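Local coordinates for protein japanin (PDB 4BOE) that binds cholesterol in its lipocalin pocket and, as a secreted tick salivary protein, modulates host immunity by blocking dendritic cell differentiation from monocytes, at residues 76-81 / 86-91; 103-108 / 135-140. All coordinates share one frame; numbering follows the deposited sequence.

Contact 1. Residues 76-81 / 86-91; sequences VKASDY and LGAKPD. With CLR (cholesterol), chain C.
A single backbone hydrogen bond ties Val76 to Pro90, and it reaches its acceptor from an unusual side. Val76 N lies 2.8 Å from Pro90 O with an almost linear N-H...O angle of 175°, yet the donor stands above the carbonyl plane, 48° out of it, instead of meeting a lone pair. Proline has no N-H to return the bond, and Val76 O takes a CA-H...O contact instead, with Pro90 CA at 3.4 Å. The isopropyl group of Val76 leans alongside the preceding carbonyl: its CB sits 3.5 Å from Lys89 O, and CG1, anti to the backbone N (chi1 174°), is held beside the same oxygen. Two residues further along, Ala78 and Ala88 meet methyl to methyl, their CB atoms 3.8 Å apart.

These residues belong to the wall of a lipocalin barrel, where strand 73-78 gives way to helix 80-85 and a loop then leads back into the antiparallel strand 91-98. The Val76-Pro90 bond closes the base of this helical connection, just before strand 91-98, while Ser79 N-caps the helix through OG to Val82 N. On its other flank the strand is paired with strand 59-66.

The returning loop also helps to build the cholesterol pocket. Leu86 O and the CA of Ala88 approach the angular methyl of the sterol, C18, at 3.6 and 3.9 Å, and the CB of Leu86 faces ring carbon C11. The loop thus meets the sterol at its C18 methyl and at ring carbon C11, whereas a hydrogen bond to Glu23 N is made elsewhere on the ligand. Outside the pocket, Lys89 curls back along its own loop and NZ donates to Gly87 O at 3.3 Å.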
# COMPACT_ATOMS: atom_id res chain seq x y z
N VAL A 76 5.49 -11.10 -0.89
CA VAL A 76 4.18 -10.95 -0.24
C VAL A 76 3.49 -12.32 -0.19
O VAL A 76 3.41 -12.96 -1.22
CB VAL A 76 3.30 -9.88 -0.97
CG1 VAL A 76 1.88 -9.82 -0.40
CG2 VAL A 76 3.97 -8.50 -0.93
N LYS A 77 3.06 -12.78 1.00
CA LYS A 77 2.26 -14.01 1.16
C LYS A 77 0.92 -13.53 1.69
O LYS A 77 0.74 -13.28 2.88
CB LYS A 77 2.90 -15.05 2.12
CG LYS A 77 4.09 -15.75 1.52
CD LYS A 77 4.59 -16.98 2.32
CE LYS A 77 4.72 -16.79 3.81
NZ LYS A 77 5.37 -17.95 4.48
N ALA A 78 0.03 -13.23 0.78
CA ALA A 78 -1.27 -12.70 1.11
C ALA A 78 -2.27 -13.82 1.37
O ALA A 78 -2.19 -14.90 0.78
CB ALA A 78 -1.78 -11.81 -0.02
N SER A 79 -3.25 -13.52 2.24
CA SER A 79 -4.32 -14.46 2.51
C SER A 79 -5.07 -14.78 1.22
O SER A 79 -5.03 -14.04 0.22
CB SER A 79 -5.30 -13.88 3.53
OG SER A 79 -6.01 -12.80 2.96
N ASP A 80 -5.75 -15.90 1.24
CA ASP A 80 -6.55 -16.33 0.10
C ASP A 80 -7.58 -15.25 -0.29
O ASP A 80 -7.77 -14.97 -1.48
CB ASP A 80 -7.24 -17.64 0.47
CG ASP A 80 -8.02 -18.22 -0.66
OD1 ASP A 80 -9.12 -17.71 -0.95
OD2 ASP A 80 -7.51 -19.16 -1.30
N TYR A 81 -8.22 -14.64 0.71
CA TYR A 81 -9.20 -13.58 0.47
C TYR A 81 -8.57 -12.39 -0.28
O TYR A 81 -9.16 -11.89 -1.23
CB TYR A 81 -9.78 -13.09 1.84
CG TYR A 81 -10.94 -12.13 1.68
CD1 TYR A 81 -10.71 -10.78 1.43
CD2 TYR A 81 -12.26 -12.58 1.67
CE1 TYR A 81 -11.76 -9.92 1.14
CE2 TYR A 81 -13.31 -11.71 1.48
CZ TYR A 81 -13.07 -10.37 1.23
OH TYR A 81 -14.14 -9.54 0.97
N LEU A 86 -8.44 -8.74 -4.02
CA LEU A 86 -7.73 -7.47 -4.16
C LEU A 86 -6.53 -7.56 -5.07
O LEU A 86 -5.81 -6.59 -5.24
CB LEU A 86 -7.39 -6.94 -2.75
CG LEU A 86 -8.64 -6.56 -1.93
CD1 LEU A 86 -8.32 -6.39 -0.53
CD2 LEU A 86 -9.31 -5.30 -2.45
N GLY A 87 -6.35 -8.72 -5.72
CA GLY A 87 -5.32 -8.94 -6.72
C GLY A 87 -3.89 -8.94 -6.21
O GLY A 87 -3.01 -8.66 -6.99
N ALA A 88 -3.65 -9.22 -4.91
CA ALA A 88 -2.28 -9.22 -4.40
C ALA A 88 -1.40 -10.29 -5.10
O ALA A 88 -1.84 -11.43 -5.29
CB ALA A 88 -2.26 -9.45 -2.90
N LYS A 89 -0.18 -9.88 -5.50
CA LYS A 89 0.81 -10.73 -6.18
C LYS A 89 1.81 -11.27 -5.16
O LYS A 89 1.91 -10.72 -4.06
CB LYS A 89 1.56 -9.90 -7.23
CG LYS A 89 0.68 -9.19 -8.23
CD LYS A 89 -0.15 -10.13 -9.07
CE LYS A 89 -0.84 -9.45 -10.22
NZ LYS A 89 -2.33 -9.52 -10.09
N PRO A 90 2.58 -12.33 -5.53
CA PRO A 90 3.57 -12.85 -4.59
C PRO A 90 4.85 -12.01 -4.48
O PRO A 90 5.58 -12.17 -3.52
CB PRO A 90 3.85 -14.28 -5.08
CG PRO A 90 3.29 -14.38 -6.41
CD PRO A 90 2.40 -13.22 -6.69
N ASP A 91 5.09 -11.08 -5.42
CA ASP A 91 6.27 -10.22 -5.38
C ASP A 91 5.99 -8.88 -6.01
O ASP A 91 5.21 -8.79 -6.94
CB ASP A 91 7.46 -10.82 -6.18
CG ASP A 91 7.88 -12.22 -5.78
OD1 ASP A 91 8.66 -12.35 -4.82
OD2 ASP A 91 7.47 -13.17 -6.48
C1 CLR C . -7.01 -1.24 -3.41
C2 CLR C . -8.17 -0.55 -4.14
C3 CLR C . -7.68 0.57 -5.02
C4 CLR C . -6.65 0.06 -6.01
C5 CLR C . -5.53 -0.72 -5.35
C6 CLR C . -4.27 -0.44 -5.64
C7 CLR C . -3.08 -1.14 -5.06
C8 CLR C . -3.45 -2.46 -4.39
C9 CLR C . -4.71 -2.27 -3.53
C10 CLR C . -5.95 -1.81 -4.37
C11 CLR C . -5.00 -3.50 -2.65
C12 CLR C . -3.79 -3.97 -1.85
C13 CLR C . -2.56 -4.24 -2.73
C14 CLR C . -2.29 -2.95 -3.52
C15 CLR C . -0.92 -3.19 -4.15
C16 CLR C . -0.15 -3.91 -3.04
C17 CLR C . -1.20 -4.36 -2.00
C18 CLR C . -2.81 -5.46 -3.65
C19 CLR C . -6.57 -2.98 -5.17
C20 CLR C . -0.82 -5.69 -1.31
C21 CLR C . -1.84 -6.13 -0.26
C22 CLR C . 0.59 -5.61 -0.70
C23 CLR C . 0.91 -4.35 0.15
C24 CLR C . 2.30 -4.39 0.71
C25 CLR C . 2.89 -3.18 1.38
C26 CLR C . 2.14 -1.87 1.47
C27 CLR C . 3.76 -3.44 2.59
O1 CLR C . -8.79 1.10 -5.76

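Contact 2. Residues 103-108 / 135-140; sequences LLSDLK and YTICPD. With NAG (2-acetamido-2-deoxy-beta-D-glucopyranose), chain B.
In the lipocalin fold a helix packs against the outside of the barrel, and here the last turn of helix 128-137 meets strand 101-106 in just this way, through Ile137 laid on Leu103 and Ser105. One methyl makes the junction: Ile137 CG2 is 4.5 Å from Leu103 CD2 and equally 4.5 Å from Ser105 OG. Both approaches are long, and only the one to Leu103 is apolar; no hydrogen bond crosses. The hydroxyl of Ser105 has its polar partner elsewhere, in Arg95 NH1 of the neighbouring strand 91-98, and Ile137 touches the same arginine.

Cys138, the first residue beyond the helix, forms a disulfide with Cys114, which covalently fastens the helix end to strand 114-118. That strand pairs with 101-106 on the side away from 91-98, so the disulfide and the Ile137 contact both join the helix to the same part of the wall.

Tyr135, three residues before Cys138, instead faces sugar. The N-acetylglucosamine brings its C5, C6 and O5 side over one face of the phenol ring, tilted to it, with C5 3.6 Å above the ring centre. C6 sits over the CG-CD2 bond, 3.6 Å from CG, and the ring oxygen O5 approaches CD1 at 3.4 Å.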
# COMPACT_ATOMS: atom_id res chain seq x y z
N LEU A 103 7.32 3.07 -2.89
CA LEU A 103 6.75 3.03 -4.24
C LEU A 103 7.02 1.64 -4.82
O LEU A 103 8.18 1.27 -5.01
CB LEU A 103 7.36 4.14 -5.12
CG LEU A 103 6.86 4.24 -6.55
CD1 LEU A 103 5.37 4.54 -6.59
CD2 LEU A 103 7.62 5.34 -7.28
N LEU A 104 5.95 0.87 -5.07
CA LEU A 104 5.99 -0.50 -5.58
C LEU A 104 5.47 -0.61 -6.99
O LEU A 104 4.57 0.12 -7.36
CB LEU A 104 5.11 -1.41 -4.70
CG LEU A 104 5.45 -1.53 -3.26
CD1 LEU A 104 4.41 -2.45 -2.55
CD2 LEU A 104 6.87 -2.04 -3.07
N SER A 105 6.00 -1.56 -7.77
CA SER A 105 5.56 -1.81 -9.16
C SER A 105 5.29 -3.29 -9.32
O SER A 105 5.94 -4.11 -8.69
CB SER A 105 6.63 -1.43 -10.21
OG SER A 105 6.77 -0.05 -10.43
N ASP A 106 4.45 -3.62 -10.28
CA ASP A 106 4.20 -5.01 -10.65
C ASP A 106 5.42 -5.62 -11.38
O ASP A 106 6.08 -4.95 -12.16
CB ASP A 106 2.97 -5.11 -11.58
CG ASP A 106 2.43 -6.52 -11.60
OD1 ASP A 106 1.88 -6.95 -10.57
OD2 ASP A 106 2.72 -7.25 -12.57
N LEU A 107 5.67 -6.92 -11.16
CA LEU A 107 6.79 -7.64 -11.78
C LEU A 107 6.55 -8.12 -13.20
O LEU A 107 7.43 -7.96 -14.02
CB LEU A 107 7.16 -8.88 -10.94
CG LEU A 107 8.58 -8.92 -10.41
CD1 LEU A 107 8.74 -7.99 -9.25
CD2 LEU A 107 8.97 -10.35 -10.00
N LYS A 108 5.40 -8.76 -13.47
CA LYS A 108 5.13 -9.43 -14.75
C LYS A 108 4.47 -8.59 -15.86
O LYS A 108 4.44 -9.06 -17.01
CB LYS A 108 4.28 -10.69 -14.49
CG LYS A 108 5.01 -11.74 -13.64
CD LYS A 108 4.12 -12.95 -13.33
CE LYS A 108 4.83 -14.01 -12.52
NZ LYS A 108 4.87 -13.68 -11.07
N TYR A 135 4.43 10.35 -10.55
CA TYR A 135 3.90 10.73 -11.86
C TYR A 135 4.86 10.39 -13.03
O TYR A 135 4.40 10.16 -14.14
CB TYR A 135 3.47 12.20 -11.91
CG TYR A 135 2.07 12.40 -11.42
CD1 TYR A 135 1.80 12.57 -10.07
CD2 TYR A 135 0.99 12.32 -12.29
CE1 TYR A 135 0.50 12.69 -9.61
CE2 TYR A 135 -0.32 12.49 -11.85
CZ TYR A 135 -0.56 12.65 -10.49
OH TYR A 135 -1.84 12.79 -10.02
N THR A 136 6.14 10.29 -12.77
CA THR A 136 7.10 9.89 -13.78
C THR A 136 7.02 8.38 -14.11
O THR A 136 6.94 7.99 -15.26
CB THR A 136 8.51 10.26 -13.30
OG1 THR A 136 8.54 11.67 -13.16
CG2 THR A 136 9.62 9.80 -14.24
N ILE A 137 7.09 7.57 -13.09
CA ILE A 137 7.23 6.12 -13.19
C ILE A 137 5.98 5.31 -13.41
O ILE A 137 6.05 4.20 -13.94
CB ILE A 137 7.91 5.65 -11.83
CG1 ILE A 137 9.33 6.18 -11.67
CG2 ILE A 137 7.87 4.15 -11.60
CD1 ILE A 137 10.29 5.90 -12.83
N CYS A 138 4.87 5.80 -12.92
CA CYS A 138 3.58 5.10 -12.87
C CYS A 138 2.73 5.29 -14.11
O CYS A 138 2.44 6.43 -14.42
CB CYS A 138 2.81 5.57 -11.63
SG CYS A 138 1.48 4.48 -11.07
N PRO A 139 2.26 4.20 -14.78
CA PRO A 139 1.35 4.43 -15.91
C PRO A 139 -0.03 4.80 -15.36
O PRO A 139 -0.43 4.24 -14.33
CB PRO A 139 1.31 3.08 -16.64
CG PRO A 139 1.73 2.10 -15.62
CD PRO A 139 2.57 2.76 -14.61
N ASP A 140 -0.72 5.75 -16.00
CA ASP A 140 -2.08 6.17 -15.61
C ASP A 140 -2.22 6.44 -14.11
O ASP A 140 -3.09 5.86 -13.45
CB ASP A 140 -3.09 5.08 -16.02
CG ASP A 140 -2.95 4.55 -17.44
OD1 ASP A 140 -2.86 5.38 -18.38
OD2 ASP A 140 -2.92 3.31 -17.61
C1 NAG B . 1.67 16.05 -8.36
C2 NAG B . 1.04 17.40 -8.05
C3 NAG B . -0.14 17.60 -9.00
C4 NAG B . 0.33 17.49 -10.45
C5 NAG B . 1.00 16.13 -10.65
C6 NAG B . 1.57 15.93 -12.03
C7 NAG B . 1.36 17.92 -5.65
C8 NAG B . 0.86 17.63 -4.27
N2 NAG B . 0.60 17.46 -6.66
O3 NAG B . -0.70 18.88 -8.75
O4 NAG B . -0.77 17.61 -11.35
O5 NAG B . 2.09 15.98 -9.72
O6 NAG B . 2.27 17.09 -12.49
O7 NAG B . 2.43 18.50 -5.84

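How the contacts relate
Contact 1 closes before contact 2 opens along the chain, and their centres lie about 18 Å apart on the one curled antiparallel sheet. Strand 91-98 bridges them: it starts at Asp91, the last residue of 86-91, and pairs with strand 73-78 along one edge and with strand 101-106 along the other. The two sites meet where the strand ends come together, with Lys89 CG packed 3.5 Å from Asp106 OD1 and Asp91 CB against Leu107 CD2. Their roles divide between the inside and the outside of the barrel. Contact 1 supplies residues that line the cholesterol pocket, whereas contact 2 lays the helix end on the outer wall, where the disulfide to Cys114 ties it, beside the glycan.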